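Local coordinates for protein dihydropteroate synthase (Clostridioides difficile, PDB 6PZ2) that probably joins 4-aminobenzoic acid to a dihydropterin pyrophosphate to make dihydropteroate in bacterial folate synthesis, and here holds the product-like pteroic acid in its TIM barrel, at residues L176-G181 against R194-L199; Q188-L193 against K213-K218; D155-S160 against K200-P205. One frame throughout, in Å; residues are numbered along the deposited sequence. Where two conformers were deposited one is given.

Interaction 1 of 3, residues L176-G181 against R194-L199. With PT1 (pteroic acid), chain K.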
loop_
_atom_site.group_PDB
_atom_site.type_symbol
_atom_site.label_atom_id
_atom_site.label_comp_id
_atom_site.label_asym_id
_atom_site.label_seq_id
_atom_site.Cartn_x
_atom_site.Cartn_y
_atom_site.Cartn_z
ATOM N N LEU A 176 18.469 -12.203 2.289
ATOM C CA LEU A 176 18.747 -11.761 0.918
ATOM C C LEU A 176 17.886 -10.550 0.531
ATOM O O LEU A 176 16.741 -10.405 0.955
ATOM C CB LEU A 176 18.465 -12.908 -0.057
ATOM C CG LEU A 176 19.039 -14.280 0.296
ATOM C CD1 LEU A 176 18.601 -15.309 -0.739
ATOM C CD2 LEU A 176 20.556 -14.242 0.383
ATOM N N ASP A 177 18.420 -9.739 -0.373
ATOM C CA ASP A 177 17.805 -8.528 -0.788
ATOM C C ASP A 177 18.125 -8.329 -2.272
ATOM O O ASP A 177 19.292 -8.402 -2.641
ATOM C CB ASP A 177 18.328 -7.345 0.029
ATOM C CG ASP A 177 17.803 -5.975 -0.361
ATOM O OD1 ASP A 177 17.327 -5.831 -1.508
ATOM O OD2 ASP A 177 17.904 -5.055 0.482
ATOM N N PRO A 178 17.104 -8.058 -3.097
ATOM C CA PRO A 178 17.301 -8.035 -4.542
ATOM C C PRO A 178 17.937 -6.744 -5.052
ATOM O O PRO A 178 18.271 -6.646 -6.251
ATOM C CB PRO A 178 15.884 -8.134 -5.112
ATOM C CG PRO A 178 15.089 -7.404 -4.066
ATOM C CD PRO A 178 15.677 -7.956 -2.782
ATOM N N GLY A 179 18.043 -5.746 -4.190
ATOM C CA GLY A 179 18.851 -4.580 -4.557
ATOM C C GLY A 179 18.142 -3.693 -5.558
ATOM O O GLY A 179 18.683 -3.328 -6.603
ATOM N N VAL A 180 16.949 -3.249 -5.178
ATOM C CA VAL A 180 16.211 -2.320 -6.038
ATOM C C VAL A 180 17.047 -1.049 -6.199
ATOM O O VAL A 180 17.477 -0.460 -5.237
ATOM C CB VAL A 180 14.796 -2.005 -5.502
ATOM C CG1 VAL A 180 14.093 -0.916 -6.306
ATOM C CG2 VAL A 180 13.923 -3.254 -5.463
ATOM N N GLY A 181 17.219 -0.596 -7.432
ATOM C CA GLY A 181 17.940 0.630 -7.649
ATOM C C GLY A 181 19.432 0.422 -7.884
ATOM O O GLY A 181 20.149 1.405 -8.129
ATOM N N ARG A 194 7.768 -6.982 -9.535
ATOM C CA ARG A 194 6.670 -7.822 -10.038
ATOM C C ARG A 194 6.967 -9.298 -9.730
ATOM O O ARG A 194 6.074 -10.042 -9.364
ATOM C CB ARG A 194 6.477 -7.555 -11.539
ATOM C CG ARG A 194 5.151 -7.997 -12.148
ATOM C CD ARG A 194 5.197 -8.024 -13.672
ATOM N NE ARG A 194 5.706 -6.804 -14.293
ATOM C CZ ARG A 194 6.725 -6.745 -15.144
ATOM N NH1 ARG A 194 7.100 -5.574 -15.640
ATOM N NH2 ARG A 194 7.346 -7.854 -15.512
ATOM N N ARG A 195 8.228 -9.728 -9.870
ATOM C CA ARG A 195 8.561 -11.167 -9.792
ATOM C C ARG A 195 9.183 -11.542 -8.437
ATOM O O ARG A 195 9.644 -12.657 -8.250
ATOM C CB ARG A 195 9.476 -11.527 -10.967
ATOM C CG ARG A 195 8.828 -11.281 -12.329
ATOM C CD ARG A 195 9.790 -11.514 -13.493
ATOM N NE ARG A 195 10.247 -12.894 -13.489
ATOM C CZ ARG A 195 11.257 -13.331 -14.214
ATOM N NH1 ARG A 195 11.818 -12.495 -15.069
ATOM N NH2 ARG A 195 11.734 -14.547 -14.008
ATOM N N LEU A 196 9.131 -10.639 -7.475
ATOM C CA LEU A 196 9.892 -10.744 -6.248
ATOM C C LEU A 196 9.601 -12.078 -5.573
ATOM O O LEU A 196 10.509 -12.621 -4.950
ATOM C CB LEU A 196 9.568 -9.559 -5.330
ATOM C CG LEU A 196 10.455 -9.387 -4.100
ATOM C CD1 LEU A 196 11.906 -9.174 -4.510
ATOM C CD2 LEU A 196 9.982 -8.211 -3.252
ATOM N N ASN A 197 8.401 -12.623 -5.723
ATOM C CA ASN A 197 8.046 -13.864 -5.006
ATOM C C ASN A 197 8.910 -15.036 -5.490
ATOM O O ASN A 197 9.021 -16.042 -4.772
ATOM C CB ASN A 197 6.572 -14.270 -5.159
ATOM C CG ASN A 197 6.250 -14.762 -6.559
ATOM O OD1 ASN A 197 6.317 -14.016 -7.550
ATOM N ND2 ASN A 197 5.998 -16.060 -6.662
ATOM N N GLU A 198 9.505 -14.965 -6.683
ATOM C CA GLU A 198 10.377 -16.070 -7.179
ATOM C C GLU A 198 11.575 -16.253 -6.227
ATOM O O GLU A 198 12.149 -17.338 -6.157
ATOM C CB GLU A 198 10.858 -15.787 -8.615
ATOM C CG GLU A 198 9.767 -15.801 -9.691
ATOM C CD GLU A 198 10.164 -15.372 -11.104
ATOM O OE1 GLU A 198 11.319 -15.609 -11.521
ATOM O OE2 GLU A 198 9.324 -14.747 -11.797
ATOM N N LEU A 199 11.963 -15.229 -5.455
ATOM C CA LEU A 199 13.112 -15.335 -4.533
ATOM C C LEU A 199 12.768 -16.220 -3.338
ATOM O O LEU A 199 13.696 -16.645 -2.646
ATOM C CB LEU A 199 13.536 -13.982 -3.968
ATOM C CG LEU A 199 14.113 -12.975 -4.952
ATOM C CD1 LEU A 199 14.778 -11.854 -4.165
ATOM C CD2 LEU A 199 15.077 -13.627 -5.934
HETATM C C2 PT1 K . 18.633 -1.452 -0.094
HETATM C C3 PT1 K . 19.452 -0.283 0.177
HETATM C C5 PT1 K . 20.433 -0.471 1.247
HETATM N N6 PT1 K . 19.348 0.916 -0.454
HETATM C C7 PT1 K . 19.749 -2.702 1.532
HETATM N N9 PT1 K . 20.537 -1.662 1.837
HETATM C C10 PT1 K . 20.173 1.924 -0.126
HETATM N N11 PT1 K . 19.869 -3.876 2.180
HETATM C C12 PT1 K . 21.142 1.736 0.868
HETATM C C21 PT1 K . 17.721 5.549 -6.564
HETATM O O22 PT1 K . 17.593 4.941 -7.638
HETATM O O1 PT1 K . 17.686 -1.429 -1.044
HETATM N N4 PT1 K . 18.823 -2.615 0.561
HETATM N N8 PT1 K . 21.229 0.574 1.556
HETATM C C13 PT1 K . 20.068 3.240 -0.866
HETATM N N14 PT1 K . 20.340 2.985 -2.276
HETATM C C15 PT1 K . 19.736 3.664 -3.275
HETATM C C16 PT1 K . 19.028 4.853 -3.063
HETATM C C17 PT1 K . 19.774 3.115 -4.551
HETATM C C18 PT1 K . 18.408 5.480 -4.141
HETATM C C19 PT1 K . 19.151 3.738 -5.629
HETATM C C20 PT1 K . 18.457 4.918 -5.418
HETATM O O23 PT1 K . 17.189 6.652 -6.425
#

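Interaction 2 of 3, residues Q188-L193 against K213-K218. With PT1 (pteroic acid), chain K.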
loop_
_atom_site.group_PDB
_atom_site.type_symbol
_atom_site.label_atom_id
_atom_site.label_comp_id
_atom_site.label_asym_id
_atom_site.label_seq_id
_atom_site.Cartn_x
_atom_site.Cartn_y
_atom_site.Cartn_z
ATOM N N GLN A 188 13.765 -2.788 -15.190
ATOM C CA GLN A 188 14.293 -3.960 -14.520
ATOM C C GLN A 188 13.841 -3.914 -13.056
ATOM O O GLN A 188 13.515 -4.949 -12.478
ATOM C CB GLN A 188 15.815 -4.010 -14.637
ATOM C CG GLN A 188 16.290 -4.216 -16.072
ATOM C CD GLN A 188 17.735 -3.845 -16.317
ATOM O OE1 GLN A 188 18.300 -2.969 -15.670
ATOM N NE2 GLN A 188 18.351 -4.514 -17.276
ATOM N N ASN A 189 13.844 -2.718 -12.484
ATOM C CA ASN A 189 13.396 -2.565 -11.096
ATOM C C ASN A 189 11.927 -2.990 -10.965
ATOM O O ASN A 189 11.553 -3.744 -10.028
ATOM C CB ASN A 189 13.589 -1.127 -10.621
ATOM C CG ASN A 189 15.027 -0.812 -10.277
ATOM O OD1 ASN A 189 15.682 -1.622 -9.630
ATOM N ND2 ASN A 189 15.517 0.333 -10.725
ATOM N N ILE A 190 11.112 -2.520 -11.915
ATOM C CA ILE A 190 9.673 -2.890 -12.003
ATOM C C ILE A 190 9.518 -4.410 -12.113
ATOM O O ILE A 190 8.731 -5.093 -11.400
ATOM C CB ILE A 190 8.994 -2.132 -13.159
ATOM C CG1 ILE A 190 8.864 -0.645 -12.835
ATOM C CG2 ILE A 190 7.652 -2.740 -13.552
ATOM C CD1 ILE A 190 8.074 -0.340 -11.597
ATOM N N GLU A 191 10.336 -4.971 -12.980
ATOM C CA GLU A 191 10.235 -6.387 -13.227
ATOM C C GLU A 191 10.582 -7.198 -11.977
ATOM O O GLU A 191 9.932 -8.212 -11.658
ATOM C CB GLU A 191 11.173 -6.783 -14.365
ATOM C CG GLU A 191 11.161 -8.289 -14.542
ATOM C CD GLU A 191 11.668 -8.840 -15.857
ATOM O OE1 GLU A 191 12.261 -8.057 -16.636
ATOM O OE2 GLU A 191 11.520 -10.070 -16.041
ATOM N N VAL A 192 11.651 -6.783 -11.303
ATOM C CA VAL A 192 12.073 -7.462 -10.063
ATOM C C VAL A 192 10.973 -7.362 -8.987
ATOM O O VAL A 192 10.713 -8.328 -8.272
ATOM C CB VAL A 192 13.411 -6.864 -9.586
ATOM C CG1 VAL A 192 13.737 -7.283 -8.165
ATOM C CG2 VAL A 192 14.565 -7.204 -10.524
ATOM N N LEU A 193 10.364 -6.198 -8.824
ATOM C CA LEU A 193 9.266 -6.009 -7.877
ATOM C C LEU A 193 8.095 -6.925 -8.242
ATOM O O LEU A 193 7.554 -7.616 -7.362
ATOM C CB LEU A 193 8.857 -4.535 -7.889
ATOM C CG LEU A 193 9.818 -3.568 -7.205
ATOM C CD1 LEU A 193 9.381 -2.130 -7.414
ATOM C CD2 LEU A 193 9.928 -3.865 -5.715
ATOM N N LYS A 213 13.174 5.921 -3.668
ATOM C CA LYS A 213 14.096 5.730 -4.775
ATOM C C LYS A 213 13.493 6.255 -6.080
ATOM O O LYS A 213 12.297 6.504 -6.197
ATOM C CB LYS A 213 14.463 4.252 -4.893
ATOM C CG LYS A 213 15.284 3.761 -3.714
ATOM C CD LYS A 213 15.943 2.430 -3.906
ATOM C CE LYS A 213 16.549 1.951 -2.606
ATOM N NZ LYS A 213 17.130 0.606 -2.767
ATOM N N SER A 214 14.374 6.411 -7.053
ATOM C CA SER A 214 14.054 6.984 -8.350
ATOM C C SER A 214 13.102 6.069 -9.123
ATOM O O SER A 214 12.408 6.519 -10.013
ATOM C CB SER A 214 15.311 7.206 -9.150
ATOM O OG SER A 214 15.817 5.942 -9.550
ATOM N N VAL A 215 13.066 4.782 -8.822
ATOM C CA VAL A 215 12.071 3.913 -9.468
ATOM C C VAL A 215 10.641 4.358 -9.114
ATOM O O VAL A 215 9.727 4.254 -9.937
ATOM C CB VAL A 215 12.245 2.426 -9.113
ATOM C CG1 VAL A 215 12.089 2.144 -7.621
ATOM C CG2 VAL A 215 11.263 1.568 -9.904
ATOM N N ILE A 216 10.435 4.842 -7.897
ATOM C CA ILE A 216 9.159 5.376 -7.507
ATOM C C ILE A 216 8.985 6.769 -8.117
ATOM O O ILE A 216 7.931 7.097 -8.659
ATOM C CB ILE A 216 9.048 5.404 -5.980
ATOM C CG1 ILE A 216 9.180 3.988 -5.424
ATOM C CG2 ILE A 216 7.756 6.079 -5.603
ATOM C CD1 ILE A 216 9.167 3.946 -3.922
ATOM N N GLY A 217 10.041 7.560 -8.099
ATOM C CA GLY A 217 9.999 8.932 -8.640
ATOM C C GLY A 217 9.653 8.992 -10.113
ATOM O O GLY A 217 9.142 9.996 -10.618
ATOM N N LYS A 218 9.955 7.935 -10.832
ATOM C CA LYS A 218 9.644 7.943 -12.236
ATOM C C LYS A 218 8.130 7.763 -12.417
ATOM O O LYS A 218 7.613 8.223 -13.408
ATOM C CB LYS A 218 10.398 6.834 -12.969
ATOM C CG LYS A 218 10.653 7.107 -14.444
ATOM C CD LYS A 218 11.962 6.519 -14.947
ATOM C CE LYS A 218 13.177 6.829 -14.087
ATOM N NZ LYS A 218 14.441 6.512 -14.798
HETATM C C2 PT1 K . 18.633 -1.452 -0.094
HETATM C C3 PT1 K . 19.452 -0.283 0.177
HETATM C C5 PT1 K . 20.433 -0.471 1.247
HETATM N N6 PT1 K . 19.348 0.916 -0.454
HETATM C C7 PT1 K . 19.749 -2.702 1.532
HETATM N N9 PT1 K . 20.537 -1.662 1.837
HETATM C C10 PT1 K . 20.173 1.924 -0.126
HETATM N N11 PT1 K . 19.869 -3.876 2.180
HETATM C C12 PT1 K . 21.142 1.736 0.868
HETATM C C21 PT1 K . 17.721 5.549 -6.564
HETATM O O22 PT1 K . 17.593 4.941 -7.638
HETATM O O1 PT1 K . 17.686 -1.429 -1.044
HETATM N N4 PT1 K . 18.823 -2.615 0.561
HETATM N N8 PT1 K . 21.229 0.574 1.556
HETATM C C13 PT1 K . 20.068 3.240 -0.866
HETATM N N14 PT1 K . 20.340 2.985 -2.276
HETATM C C15 PT1 K . 19.736 3.664 -3.275
HETATM C C16 PT1 K . 19.028 4.853 -3.063
HETATM C C17 PT1 K . 19.774 3.115 -4.551
HETATM C C18 PT1 K . 18.408 5.480 -4.141
HETATM C C19 PT1 K . 19.151 3.738 -5.629
HETATM C C20 PT1 K . 18.457 4.918 -5.418
HETATM O O23 PT1 K . 17.189 6.652 -6.425
#

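Interaction 3 of 3, residues D155-S160 against K200-P205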
loop_
_atom_site.group_PDB
_atom_site.type_symbol
_atom_site.label_atom_id
_atom_site.label_comp_id
_atom_site.label_asym_id
_atom_site.label_seq_id
_atom_site.Cartn_x
_atom_site.Cartn_y
_atom_site.Cartn_z
ATOM N N ASP A 155 21.483 -16.590 -9.110
ATOM C CA ASP A 155 22.834 -17.140 -9.301
ATOM C C ASP A 155 23.824 -16.404 -8.379
ATOM O O ASP A 155 24.684 -17.014 -7.713
ATOM C CB ASP A 155 23.302 -16.975 -10.758
ATOM C CG ASP A 155 22.667 -17.946 -11.750
ATOM O OD1 ASP A 155 22.066 -18.934 -11.300
ATOM O OD2 ASP A 155 22.770 -17.705 -12.975
ATOM N N PHE A 156 23.691 -15.075 -8.366
ATOM C CA PHE A 156 24.520 -14.208 -7.557
ATOM C C PHE A 156 24.349 -14.567 -6.080
ATOM O O PHE A 156 25.342 -14.720 -5.380
ATOM C CB PHE A 156 24.145 -12.753 -7.815
ATOM C CG PHE A 156 24.852 -11.731 -6.967
ATOM C CD1 PHE A 156 25.856 -10.944 -7.516
ATOM C CD2 PHE A 156 24.475 -11.526 -5.648
ATOM C CE1 PHE A 156 26.498 -9.999 -6.734
ATOM C CE2 PHE A 156 25.133 -10.591 -4.862
ATOM C CZ PHE A 156 26.139 -9.826 -5.407
ATOM N N PHE A 157 23.111 -14.768 -5.638
ATOM C CA PHE A 157 22.914 -15.143 -4.244
ATOM C C PHE A 157 23.583 -16.483 -3.927
ATOM O O PHE A 157 24.083 -16.665 -2.828
ATOM C CB PHE A 157 21.430 -15.225 -3.882
ATOM C CG PHE A 157 20.734 -13.892 -3.821
ATOM C CD1 PHE A 157 19.393 -13.789 -4.151
ATOM C CD2 PHE A 157 21.398 -12.758 -3.388
ATOM C CE1 PHE A 157 18.729 -12.576 -4.071
ATOM C CE2 PHE A 157 20.732 -11.548 -3.286
ATOM C CZ PHE A 157 19.405 -11.461 -3.631
ATOM N N LYS A 158 23.552 -17.416 -4.868
ATOM C CA LYS A 158 24.083 -18.739 -4.632
ATOM C C LYS A 158 25.587 -18.652 -4.393
ATOM O O LYS A 158 26.119 -19.272 -3.488
ATOM C CB LYS A 158 23.867 -19.668 -5.829
ATOM C CG LYS A 158 22.935 -20.837 -5.560
ATOM C CD LYS A 158 21.563 -20.436 -5.036
ATOM C CE LYS A 158 20.573 -21.578 -5.118
ATOM N NZ LYS A 158 20.214 -21.849 -6.531
ATOM N N VAL A 159 26.252 -17.879 -5.226
ATOM C CA VAL A 159 27.683 -17.695 -5.069
ATOM C C VAL A 159 28.014 -17.000 -3.734
ATOM O O VAL A 159 28.931 -17.421 -3.036
ATOM C CB VAL A 159 28.234 -16.881 -6.252
ATOM C CG1 VAL A 159 29.654 -16.419 -5.977
ATOM C CG2 VAL A 159 28.132 -17.668 -7.555
ATOM N N SER A 160 27.324 -15.909 -3.406
ATOM C CA SER A 160 27.562 -15.173 -2.158
ATOM C C SER A 160 27.249 -16.076 -0.963
ATOM O O SER A 160 27.948 -16.023 0.037
ATOM C CB SER A 160 26.772 -13.881 -2.110
ATOM O OG SER A 160 27.155 -13.028 -3.190
ATOM N N LYS A 200 11.488 -16.472 -3.091
ATOM C CA LYS A 200 11.110 -17.313 -1.948
ATOM C C LYS A 200 11.646 -18.743 -2.118
ATOM O O LYS A 200 11.853 -19.432 -1.134
ATOM C CB LYS A 200 9.592 -17.365 -1.782
ATOM C CG LYS A 200 8.966 -16.255 -0.946
ATOM C CD LYS A 200 7.506 -16.539 -0.596
ATOM C CE LYS A 200 6.558 -16.308 -1.760
ATOM N NZ LYS A 200 5.317 -17.113 -1.641
ATOM N N ASP A 201 11.895 -19.192 -3.346
ATOM C CA ASP A 201 12.374 -20.569 -3.604
ATOM C C ASP A 201 13.733 -20.800 -2.939
ATOM O O ASP A 201 14.053 -21.953 -2.684
ATOM C CB ASP A 201 12.537 -20.896 -5.097
ATOM C CG ASP A 201 11.339 -20.522 -5.966
ATOM O OD1 ASP A 201 10.287 -20.152 -5.398
ATOM O OD2 ASP A 201 11.462 -20.568 -7.213
ATOM N N LEU A 202 14.551 -19.767 -2.710
ATOM C CA LEU A 202 15.884 -20.011 -2.159
ATOM C C LEU A 202 15.752 -20.362 -0.675
ATOM O O LEU A 202 16.654 -20.956 -0.161
ATOM C CB LEU A 202 16.810 -18.807 -2.354
ATOM C CG LEU A 202 17.020 -18.374 -3.802
ATOM C CD1 LEU A 202 17.896 -17.138 -3.895
ATOM C CD2 LEU A 202 17.639 -19.495 -4.611
ATOM N N GLY A 203 14.652 -20.069 0.004
ATOM C CA GLY A 203 14.473 -20.547 1.385
ATOM C C GLY A 203 14.941 -19.554 2.439
ATOM O O GLY A 203 14.894 -19.881 3.614
ATOM N N TYR A 204 15.350 -18.336 2.072
ATOM C CA TYR A 204 15.970 -17.363 3.010
ATOM C C TYR A 204 15.013 -16.187 3.253
ATOM O O TYR A 204 14.258 -15.824 2.356
ATOM C CB TYR A 204 17.297 -16.826 2.449
ATOM C CG TYR A 204 18.393 -17.863 2.447
ATOM C CD1 TYR A 204 19.175 -18.087 3.571
ATOM C CD2 TYR A 204 18.611 -18.657 1.332
ATOM C CE1 TYR A 204 20.148 -19.076 3.596
ATOM C CE2 TYR A 204 19.582 -19.646 1.337
ATOM C CZ TYR A 204 20.341 -19.867 2.474
ATOM O OH TYR A 204 21.279 -20.861 2.453
ATOM N N PRO A 205 15.094 -15.551 4.434
ATOM C CA PRO A 205 14.381 -14.314 4.709
ATOM C C PRO A 205 14.756 -13.244 3.674
ATOM O O PRO A 205 15.854 -13.297 3.121
ATOM C CB PRO A 205 14.803 -13.874 6.109
ATOM C CG PRO A 205 15.368 -15.124 6.755
ATOM C CD PRO A 205 15.918 -15.917 5.592
#

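Interaction 1 of 3, residues L176-G181 against R194-L199
In the TIM barrel of this pterin-binding enzyme, strand 174-177 ends in the ligand pocket, and Pro178, just past its C-terminal end, rests on Leu196 and Leu199 in the 3-10 segment that follows helix 186-195. The proline's CG meets Leu196 CD1 at 3.7 Å, the two side chains crossing at about a right angle. Its CB lies 4.0 Å from Leu199 CD1. Leu196 has CG anti to the backbone N (chi1 -170°), which brings CD1 in toward the proline although its CB does not head there. The rigid, compact pyrrolidine ring suits a buried corner where the chain turns from strand to loop; Val192 touches it as well. Within the segment 194-199, Arg195 grips Glu198 in a side-on salt bridge through NE and NH2.

The same turn shapes the pterin site. Asp177 OD1 accepts a 2.8 Å hydrogen bond from Gly179 N, an Asx turn in which the N-H comes from above the carboxylate plane and steadies the group's rotation. Gly179 takes the positive phi (75°) that a glycine adopts easily. The other carboxylate oxygen of Asp177 serves the ligand: OD2 lies 2.6 Å from PT1 N4 and accepts a 2.9 Å hydrogen bond from the amino nitrogen N11.

Interaction 2 of 3, residues Q188-L193 against K213-K218
Val215, in the short helix 214-217 of the TIM barrel, sets its CG2 methyl between Asn189 and Ile190 of helix 186-195. That methyl lies 3.6 Å from Asn189 CB and 4.1 Å from Ile190 CD1. The valine and isoleucine side chains cross obliquely. In Val215, CG1 stands between the backbone N and the carbonyl carbon (chi1 61°), which leaves CG2 anti to the N and turned to the longer helix. A short branched side chain suits the place because it lets the helices approach closely, the CA atoms of Asn189 and Val215 being 6.8 Å apart. Asn189 offers only its CB methylene to the valine; its OD1 is taken by Gly181.

The N-terminal end of helix 214-217 faces pteroic acid. Lys213, at the N-cap position, is extended beyond CG and passes over one face of the benzoate ring, with CG 3.6 Å from PT1 C18. Backbone oxygens, that of Gly209 among them, hold its ammonium group beside the pterin, nearly in its plane. Ser214 takes the carboxylate: its N donates to PT1 O23 over 2.9 Å and its OG to PT1 O22 over 2.8 Å. At the pterin end, Lys213 NZ donates to PT1 O1 at 2.7 Å and to N6 at 3.2 Å.

Interaction 3 of 3, residues D155-S160 against K200-P205
Leu202 is the hub of this contact: its two methyls divide the work, one reaching Phe157 and the other Lys158, neighbours on helix 149-166. The leucine ends the 3-10 segment of 200-202, in the connection that leads from helix 186-195 to strand 207-208 of the TIM barrel, so the contact joins helix 149-166 to the connection that follows helix 186-195. With CG anti to the carbonyl carbon (chi1 -59°), the isobutyl fork spreads toward the helix.

CD1 comes up to the edge of the Phe157 ring, near its plane, 3.7 Å from the phenylalanine's CD1. It also lies 4.0 Å from Phe157 CB. The two side chains cross at about a right angle. Phe157 is buried, a place suited to a residue whose large apolar ring can touch Leu176 of strand 174-177 and Leu202 at once; Leu202 touches Leu176 too.

Lys158 closes the solvent-facing side. Its chain bends at chi2 (55°) and again at chi4, which brings CE to 3.6 Å from Leu202 CD2. NZ follows at 4.0 Å from the same CD2. A lysine suits this rim because its methylenes can lie on a leucine while the ammonium group can stay near solvent. Gly203, with a phi of 93°, lets the chain turn away immediately after the leucine.

No hydrogen bond or salt bridge spans the two segments. The contact therefore rests on hydrophobic and van der Waals contact, graded from the buried aromatic edge outward to the aliphatic part of an exposed lysine.

Interactions 1 and 2 both use helix 186-195 and both reach pteroic acid; their centres lie 11 Å apart. Two probable hydrogen bonds tie them: Val180 O to Lys213 NZ at 2.7 Å, and Gly181 N to Asn189 OD1 at 2.9 Å. The loop after strand 174-177 is thus tied to a ligand-binding lysine and to helix 186-195. Interaction 3 adjoins interaction 1, with centres 10 Å apart, joined by the backbone hydrogen bond of 3.0 Å between Leu176 N and Pro205 O and by Leu176 CD1 against Leu202 CD1 at 3.7 Å. It does not touch interaction 2, and its Phe157 side chain stays about 9 Å from the ligand.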